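Alpha/beta hydrolase (Streptomyces albidoflavus, PDB 6KSU) probably catalyses macrolactamization in non-ribosomal peptide synthesis, joining peptide ends by heterochiral coupling as a penicillin-binding-protein-like cyclase. Local coordinates at residues A361-L366 with V373-L378; L346-N351 with P356-A361; S190-D193 with D199-L202. All blocks are in the same frame, centred on the assembly; numbering follows the deposited sequence.

Contact 3 comes first along the chain, where loop 190-193, between helices 176-189 and 194-206, packs back on the second of them; contact 2 follows, joining strand 344-350 to helix 355-365, and contact 1 then joins that same helix to the linker leading toward the C-terminal barrel. Contacts 1 and 2 share A361, have centres about 11 Å apart and form adjoining packing from sheet to helix to linker: L362 CD2 lies 3.7 Å from L348 CD2, and V373 CG2 4.1 Å from L346 CD2. Contact 3 is remote, its centre about 30 Å from that of contact 2 and about 36 Å from that of contact 1, a local helix-loop packing in the helical part of the beta-lactamase-like fold.

Contact 1: residues A361-L366 with V373-L378; sequences ALVARL and VGHYAL
Helix 355-365, which packs on the antiparallel sheet of the beta-lactamase-like fold, presents V363 to H375 in the extended segment that runs on toward the C-terminal barrel. The backbones come closest at V363 and V373, with CA atoms 6.0 Å apart, and 189 Å² of surface is buried in all. The main touch is made by one methyl branch: V363 CG1 lies 3.4 Å from H375 CD2 and 3.8 Å from H375 NE2, meeting the imidazole obliquely while the valine and histidine side chains run alongside one another in opposing directions. V363 holds CG1 anti to its own nitrogen (chi1 166°), which places CG1, not CG2, against the histidine. The same methyl lies 4.1 Å from V373 O, so it is packed against linker backbone as well as against the ring. That carbonyl in turn sits over one face of the imidazole, with V373 O 3.8 Å above the ring plane and displaced toward its rim.

Residues 373-378 have no regular helix or strand structure, and packing with the helix is concentrated in V373, G374 and H375. A looser apolar touch lies near the C-terminal end of the helix, where L366 CD1 is 4.4 Å from V373 CG2. V373 also packs on L346 of strand 344-350, and L366 on V31 of helix 23-41, extending the buried side of the contact into the domain core. H375 lies on the exposed side and touches a crystal neighbour, so its ring orientation may partly reflect lattice packing.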
loop_
_atom_site.group_PDB
_atom_site.type_symbol
_atom_site.label_atom_id
_atom_site.label_comp_id
_atom_site.label_asym_id
_atom_site.label_seq_id
_atom_site.Cartn_x
_atom_site.Cartn_y
_atom_site.Cartn_z
ATOM N N ALA A 361 17.773 2.609 -1.214
ATOM C CA ALA A 361 19.119 2.847 -0.698
ATOM C C ALA A 361 19.143 2.873 0.827
ATOM O O ALA A 361 20.102 2.401 1.448
ATOM C CB ALA A 361 19.666 4.156 -1.272
ATOM N N LEU A 362 18.091 3.414 1.445
ATOM C CA LEU A 362 17.967 3.371 2.899
ATOM C C LEU A 362 17.891 1.933 3.408
ATOM O O LEU A 362 18.505 1.586 4.421
ATOM C CB LEU A 362 16.729 4.167 3.321
ATOM C CG LEU A 362 16.739 5.152 4.495
ATOM C CD1 LEU A 362 18.071 5.870 4.615
ATOM C CD2 LEU A 362 15.631 6.150 4.260
ATOM N N VAL A 363 17.163 1.070 2.705
ATOM C CA VAL A 363 17.036 -0.306 3.178
ATOM C C VAL A 363 18.377 -1.024 3.098
ATOM O O VAL A 363 18.753 -1.774 4.005
ATOM C CB VAL A 363 15.939 -1.044 2.392
ATOM C CG1 VAL A 363 16.049 -2.519 2.632
ATOM C CG2 VAL A 363 14.543 -0.530 2.787
ATOM N N ALA A 364 19.138 -0.774 2.035
ATOM C CA ALA A 364 20.419 -1.447 1.869
ATOM C C ALA A 364 21.499 -0.883 2.773
ATOM O O ALA A 364 22.389 -1.627 3.192
ATOM C CB ALA A 364 20.880 -1.357 0.414
ATOM N N ARG A 365 21.449 0.408 3.104
ATOM C CA ARG A 365 22.533 1.015 3.875
ATOM C C ARG A 365 22.245 1.143 5.368
ATOM O O ARG A 365 23.190 1.115 6.167
ATOM C CB ARG A 365 22.879 2.381 3.282
ATOM C CG ARG A 365 23.350 2.242 1.843
ATOM C CD ARG A 365 24.469 3.194 1.467
ATOM N NE ARG A 365 25.366 3.455 2.580
ATOM C CZ ARG A 365 26.096 4.555 2.688
ATOM N NH1 ARG A 365 26.044 5.476 1.732
ATOM N NH2 ARG A 365 26.877 4.728 3.749
ATOM N N LEU A 366 20.967 1.235 5.784
ATOM C CA LEU A 366 20.651 1.245 7.214
ATOM C C LEU A 366 21.217 0.056 7.993
ATOM O O LEU A 366 21.377 0.168 9.218
ATOM C CB LEU A 366 19.135 1.310 7.446
ATOM C CG LEU A 366 18.358 2.624 7.226
ATOM C CD1 LEU A 366 16.862 2.303 7.092
ATOM C CD2 LEU A 366 18.596 3.619 8.351
ATOM N N VAL A 373 16.209 -3.787 7.813
ATOM C CA VAL A 373 14.826 -3.960 7.394
ATOM C C VAL A 373 14.750 -5.107 6.399
ATOM O O VAL A 373 15.667 -5.315 5.596
ATOM C CB VAL A 373 14.283 -2.655 6.784
ATOM C CG1 VAL A 373 12.782 -2.780 6.509
ATOM C CG2 VAL A 373 14.590 -1.475 7.686
ATOM N N GLY A 374 13.661 -5.869 6.448
ATOM C CA GLY A 374 13.519 -6.966 5.510
ATOM C C GLY A 374 13.452 -6.467 4.079
ATOM O O GLY A 374 13.077 -5.322 3.813
ATOM N N HIS A 375 13.840 -7.330 3.149
ATOM C CA HIS A 375 13.621 -7.074 1.734
ATOM C C HIS A 375 12.553 -8.015 1.194
ATOM O O HIS A 375 12.215 -9.041 1.795
ATOM C CB HIS A 375 14.908 -7.239 0.908
ATOM C CG HIS A 375 16.153 -6.799 1.615
ATOM N ND1 HIS A 375 16.814 -7.593 2.527
ATOM C CD2 HIS A 375 16.865 -5.648 1.534
ATOM C CE1 HIS A 375 17.874 -6.950 2.983
ATOM N NE2 HIS A 375 17.928 -5.767 2.398
ATOM N N TYR A 376 12.010 -7.638 0.043
ATOM C CA TYR A 376 11.226 -8.547 -0.772
ATOM C C TYR A 376 11.771 -8.480 -2.187
ATOM O O TYR A 376 11.831 -7.397 -2.782
ATOM C CB TYR A 376 9.738 -8.199 -0.752
ATOM C CG TYR A 376 8.938 -9.053 -1.714
ATOM C CD1 TYR A 376 8.505 -10.324 -1.346
ATOM C CD2 TYR A 376 8.638 -8.602 -2.996
ATOM C CE1 TYR A 376 7.782 -11.105 -2.209
ATOM C CE2 TYR A 376 7.910 -9.384 -3.882
ATOM C CZ TYR A 376 7.482 -10.636 -3.479
ATOM O OH TYR A 376 6.772 -11.422 -4.357
ATOM N N ALA A 377 12.172 -9.626 -2.720
ATOM C CA ALA A 377 12.539 -9.747 -4.122
ATOM C C ALA A 377 11.619 -10.758 -4.785
ATOM O O ALA A 377 11.208 -11.734 -4.151
ATOM C CB ALA A 377 14.004 -10.174 -4.281
ATOM N N LEU A 378 11.280 -10.514 -6.051
ATOM C CA LEU A 378 10.525 -11.499 -6.816
ATOM C C LEU A 378 11.366 -12.763 -6.987
ATOM O O LEU A 378 12.597 -12.705 -7.013
ATOM C CB LEU A 378 10.147 -10.958 -8.199
ATOM C CG LEU A 378 9.284 -9.707 -8.422
ATOM C CD1 LEU A 378 10.095 -8.603 -9.087
ATOM C CD2 LEU A 378 8.054 -10.032 -9.267
#

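Contact 2: residues L346-N351 with P356-A361; sequences LALTAN and PKLWEA
L346 and L348 of strand 346-350 pack against W359 and L358 of helix 356-361. The segment axes approach to 9.2 Å and run nearly antiparallel, 151° between their N-to-C directions, because the chain reverses after the strand and the helix runs back over it.

Apolar contacts make the interface. L346 CD1 meets the indole edge in its plane, 3.5 Å from W359 CH2. Closer to the root of the indole, L348 CD2 reaches W359 CE3 at 3.5 Å, again near the ring plane, and also lies 3.9 Å from W359 CB. L358 CD2 lies 4.1 Å from both L348 methyls, CD1 and CD2. With CG anti to the backbone N (chi1 176°), W359 swings its benzene edge down to the strand. The ring also touches N335 and R337 on strand 332-339, while L358 continues onto L38 and V39 of helix 23-41.

Polar groups find their partners elsewhere: K357 NZ and E360 OE2 form a salt bridge along the helix at 3.3 Å, and T349 OG1 bonds to Q48 OE1. Between these segments the fit is apolar, leucine methyls against an indole edge and a further leucine, consistent with shape rather than directional polar bonds setting the spacing.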
loop_
_atom_site.group_PDB
_atom_site.type_symbol
_atom_site.label_atom_id
_atom_site.label_comp_id
_atom_site.label_asym_id
_atom_site.label_seq_id
_atom_site.Cartn_x
_atom_site.Cartn_y
_atom_site.Cartn_z
ATOM N N LEU A 346 9.819 2.515 11.805
ATOM C CA LEU A 346 10.437 3.600 11.068
ATOM C C LEU A 346 9.568 3.919 9.865
ATOM O O LEU A 346 8.965 3.032 9.254
ATOM C CB LEU A 346 11.864 3.267 10.629
ATOM C CG LEU A 346 12.233 2.166 9.629
ATOM C CD1 LEU A 346 12.031 2.600 8.239
ATOM C CD2 LEU A 346 13.703 1.897 9.789
ATOM N N ALA A 347 9.487 5.188 9.553
ATOM C CA ALA A 347 8.642 5.673 8.484
ATOM C C ALA A 347 9.450 6.667 7.691
ATOM O O ALA A 347 10.280 7.388 8.253
ATOM C CB ALA A 347 7.371 6.333 9.005
ATOM N N LEU A 348 9.227 6.680 6.383
ATOM C CA LEU A 348 9.919 7.607 5.503
ATOM C C LEU A 348 8.868 8.283 4.648
ATOM O O LEU A 348 8.013 7.595 4.070
ATOM C CB LEU A 348 10.951 6.869 4.636
ATOM C CG LEU A 348 11.679 7.675 3.575
ATOM C CD1 LEU A 348 12.619 8.631 4.229
ATOM C CD2 LEU A 348 12.392 6.772 2.578
ATOM N N THR A 349 8.889 9.621 4.606
ATOM C CA THR A 349 8.118 10.354 3.607
ATOM C C THR A 349 9.081 11.109 2.701
ATOM O O THR A 349 10.135 11.570 3.146
ATOM C CB THR A 349 7.077 11.303 4.222
ATOM O OG1 THR A 349 7.682 12.278 5.099
ATOM C CG2 THR A 349 6.014 10.504 4.986
ATOM N N ALA A 350 8.742 11.177 1.416
ATOM C CA ALA A 350 9.552 11.909 0.462
ATOM C C ALA A 350 8.608 12.546 -0.537
ATOM O O ALA A 350 7.534 12.013 -0.817
ATOM C CB ALA A 350 10.589 11.012 -0.227
ATOM N N ASN A 351 9.004 13.702 -1.056
ATOM C CA ASN A 351 8.130 14.456 -1.936
ATOM C C ASN A 351 8.782 14.717 -3.296
ATOM O O ASN A 351 8.485 15.720 -3.942
ATOM C CB ASN A 351 7.653 15.757 -1.266
ATOM C CG ASN A 351 8.752 16.839 -1.125
ATOM O OD1 ASN A 351 9.942 16.539 -1.031
ATOM N ND2 ASN A 351 8.331 18.105 -1.076
ATOM N N PRO A 356 11.263 6.588 -4.019
ATOM C CA PRO A 356 11.469 5.129 -4.049
ATOM C C PRO A 356 12.922 4.698 -4.050
ATOM O O PRO A 356 13.256 3.735 -3.350
ATOM C CB PRO A 356 10.755 4.714 -5.339
ATOM C CG PRO A 356 9.649 5.696 -5.428
ATOM C CD PRO A 356 10.276 7.000 -5.029
ATOM N N LYS A 357 13.804 5.371 -4.794
ATOM C CA LYS A 357 15.199 4.948 -4.760
ATOM C C LYS A 357 15.852 5.323 -3.438
ATOM O O LYS A 357 16.723 4.596 -2.953
ATOM C CB LYS A 357 15.956 5.526 -5.965
ATOM C CG LYS A 357 17.396 5.045 -6.114
ATOM C CD LYS A 357 17.563 3.516 -5.984
ATOM C CE LYS A 357 18.717 3.189 -4.996
ATOM N NZ LYS A 357 18.829 1.783 -4.495
ATOM N N LEU A 358 15.410 6.417 -2.816
ATOM C CA LEU A 358 15.871 6.739 -1.466
ATOM C C LEU A 358 15.444 5.665 -0.469
ATOM O O LEU A 358 16.213 5.285 0.428
ATOM C CB LEU A 358 15.334 8.112 -1.033
ATOM C CG LEU A 358 15.728 8.531 0.380
ATOM C CD1 LEU A 358 17.149 9.023 0.412
ATOM C CD2 LEU A 358 14.819 9.612 0.942
ATOM N N TRP A 359 14.213 5.176 -0.591
ATOM C CA TRP A 359 13.798 4.087 0.288
ATOM C C TRP A 359 14.677 2.860 0.076
ATOM O O TRP A 359 15.173 2.263 1.040
ATOM C CB TRP A 359 12.330 3.736 0.063
ATOM C CG TRP A 359 11.883 2.537 0.878
ATOM C CD1 TRP A 359 11.438 1.330 0.400
ATOM C CD2 TRP A 359 11.847 2.437 2.307
ATOM N NE1 TRP A 359 11.125 0.492 1.444
ATOM C CE2 TRP A 359 11.360 1.150 2.623
ATOM C CE3 TRP A 359 12.163 3.317 3.350
ATOM C CZ2 TRP A 359 11.188 0.724 3.933
ATOM C CZ3 TRP A 359 11.993 2.894 4.646
ATOM C CH2 TRP A 359 11.510 1.599 4.928
ATOM N N GLU A 360 14.899 2.488 -1.191
ATOM C CA GLU A 360 15.718 1.315 -1.499
ATOM C C GLU A 360 17.133 1.471 -0.944
ATOM O O GLU A 360 17.636 0.588 -0.237
ATOM C CB GLU A 360 15.725 1.081 -3.010
ATOM C CG GLU A 360 16.522 -0.121 -3.476
ATOM C CD GLU A 360 16.548 -0.263 -5.004
ATOM O OE1 GLU A 360 15.717 0.376 -5.693
ATOM O OE2 GLU A 360 17.413 -1.010 -5.510
ATOM N N ALA A 361 17.773 2.609 -1.214
ATOM C CA ALA A 361 19.119 2.847 -0.698
ATOM C C ALA A 361 19.143 2.873 0.827
ATOM O O ALA A 361 20.102 2.401 1.448
ATOM C CB ALA A 361 19.666 4.156 -1.272
#

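Contact 3: residues S190-D193 with D199-L202; sequences SGMD and DSCL
M192, in the irregular turn S190-D193, and S200, on helix 194-206, mark the closest backbone approach at 9.6 Å between CA atoms, so the long M192 side chain spans most of the gap, to meet the short side chains of S200 and C201. Its chain bends at the thioether (chi3 -100°), which turns the terminal methyl toward the cysteine: M192 CE lies 3.8 Å from C201 SG. The sulfur itself faces the serine, with M192 SD 3.7 Å from S200 OG, a packing contact, since the hydroxyl is bonded instead to the carbonyl T196 O one helical turn back. Only 85 Å² is buried between the segments, in keeping with a contact near the surface.

The turn that carries M192 is fixed by its own polar bonds. S190 OG accepts from the backbone M192 N at 3.1 Å, with an N-H...O angle of 163°, forming an ST turn, and donates to I186 O in the preceding helix; one hydroxyl therefore ties the end of helix 176-189 to the root of the methionine. D193 then takes the N-cap position of the next helix and also bonds T196 OG1.

The arrangement is a short loop between helices 176-189 and 194-206, packed back against the second helix. Helix 85-98 lies against both parts: F96 touches S190, L92 touches C201, and Q95 NE2 bonds to C201 O.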
loop_
_atom_site.group_PDB
_atom_site.type_symbol
_atom_site.label_atom_id
_atom_site.label_comp_id
_atom_site.label_asym_id
_atom_site.label_seq_id
_atom_site.Cartn_x
_atom_site.Cartn_y
_atom_site.Cartn_z
ATOM N N SER A 190 -20.149 2.937 12.433
ATOM C CA SER A 190 -20.384 4.204 13.105
ATOM C C SER A 190 -21.556 4.866 12.389
ATOM O O SER A 190 -22.174 4.292 11.492
ATOM C CB SER A 190 -19.134 5.070 13.076
ATOM O OG SER A 190 -18.890 5.570 11.765
ATOM N N GLY A 191 -21.875 6.091 12.754
ATOM C CA GLY A 191 -22.802 6.815 11.916
ATOM C C GLY A 191 -22.105 7.993 11.277
ATOM O O GLY A 191 -22.757 8.950 10.856
ATOM N N MET A 192 -20.779 7.948 11.204
ATOM C CA MET A 192 -20.016 9.059 10.653
ATOM C C MET A 192 -19.323 8.673 9.355
ATOM O O MET A 192 -18.933 7.519 9.151
ATOM C CB MET A 192 -18.956 9.565 11.634
ATOM C CG MET A 192 -19.363 9.562 13.064
ATOM S SD MET A 192 -17.867 9.653 14.045
ATOM C CE MET A 192 -17.662 7.943 14.493
ATOM N N ASP A 193 -19.141 9.671 8.494
ATOM C CA ASP A 193 -18.358 9.482 7.283
ATOM C C ASP A 193 -16.911 9.114 7.628
ATOM O O ASP A 193 -16.439 9.309 8.760
ATOM C CB ASP A 193 -18.407 10.741 6.428
ATOM C CG ASP A 193 -17.674 11.912 7.067
ATOM O OD1 ASP A 193 -16.425 11.948 6.983
ATOM O OD2 ASP A 193 -18.338 12.801 7.650
ATOM N N ASP A 199 -10.764 10.991 11.859
ATOM C CA ASP A 199 -10.316 12.059 12.750
ATOM C C ASP A 199 -10.649 11.730 14.208
ATOM O O ASP A 199 -9.755 11.522 15.035
ATOM C CB ASP A 199 -10.944 13.390 12.313
ATOM C CG ASP A 199 -10.404 14.600 13.098
ATOM O OD1 ASP A 199 -9.524 14.437 13.974
ATOM O OD2 ASP A 199 -10.867 15.724 12.829
ATOM N N SER A 200 -11.937 11.612 14.525
ATOM C CA SER A 200 -12.357 11.536 15.924
ATOM C C SER A 200 -12.004 10.208 16.592
ATOM O O SER A 200 -11.854 10.162 17.813
ATOM C CB SER A 200 -13.858 11.773 16.019
ATOM O OG SER A 200 -14.546 10.790 15.275
ATOM N N CYS A 201 -11.896 9.111 15.849
ATOM C CA CYS A 201 -11.661 7.839 16.528
ATOM C C CYS A 201 -10.197 7.430 16.591
ATOM O O CYS A 201 -9.852 6.564 17.400
ATOM C CB CYS A 201 -12.462 6.709 15.868
ATOM S SG CYS A 201 -14.272 6.987 15.873
ATOM N N LEU A 202 -9.326 8.019 15.769
ATOM C CA LEU A 202 -7.972 7.494 15.676
ATOM C C LEU A 202 -6.922 8.594 15.606
ATOM O O LEU A 202 -5.960 8.590 16.372
ATOM C CB LEU A 202 -7.853 6.580 14.447
ATOM C CG LEU A 202 -6.537 5.812 14.396
ATOM C CD1 LEU A 202 -6.422 4.968 15.659
ATOM C CD2 LEU A 202 -6.455 4.940 13.156
#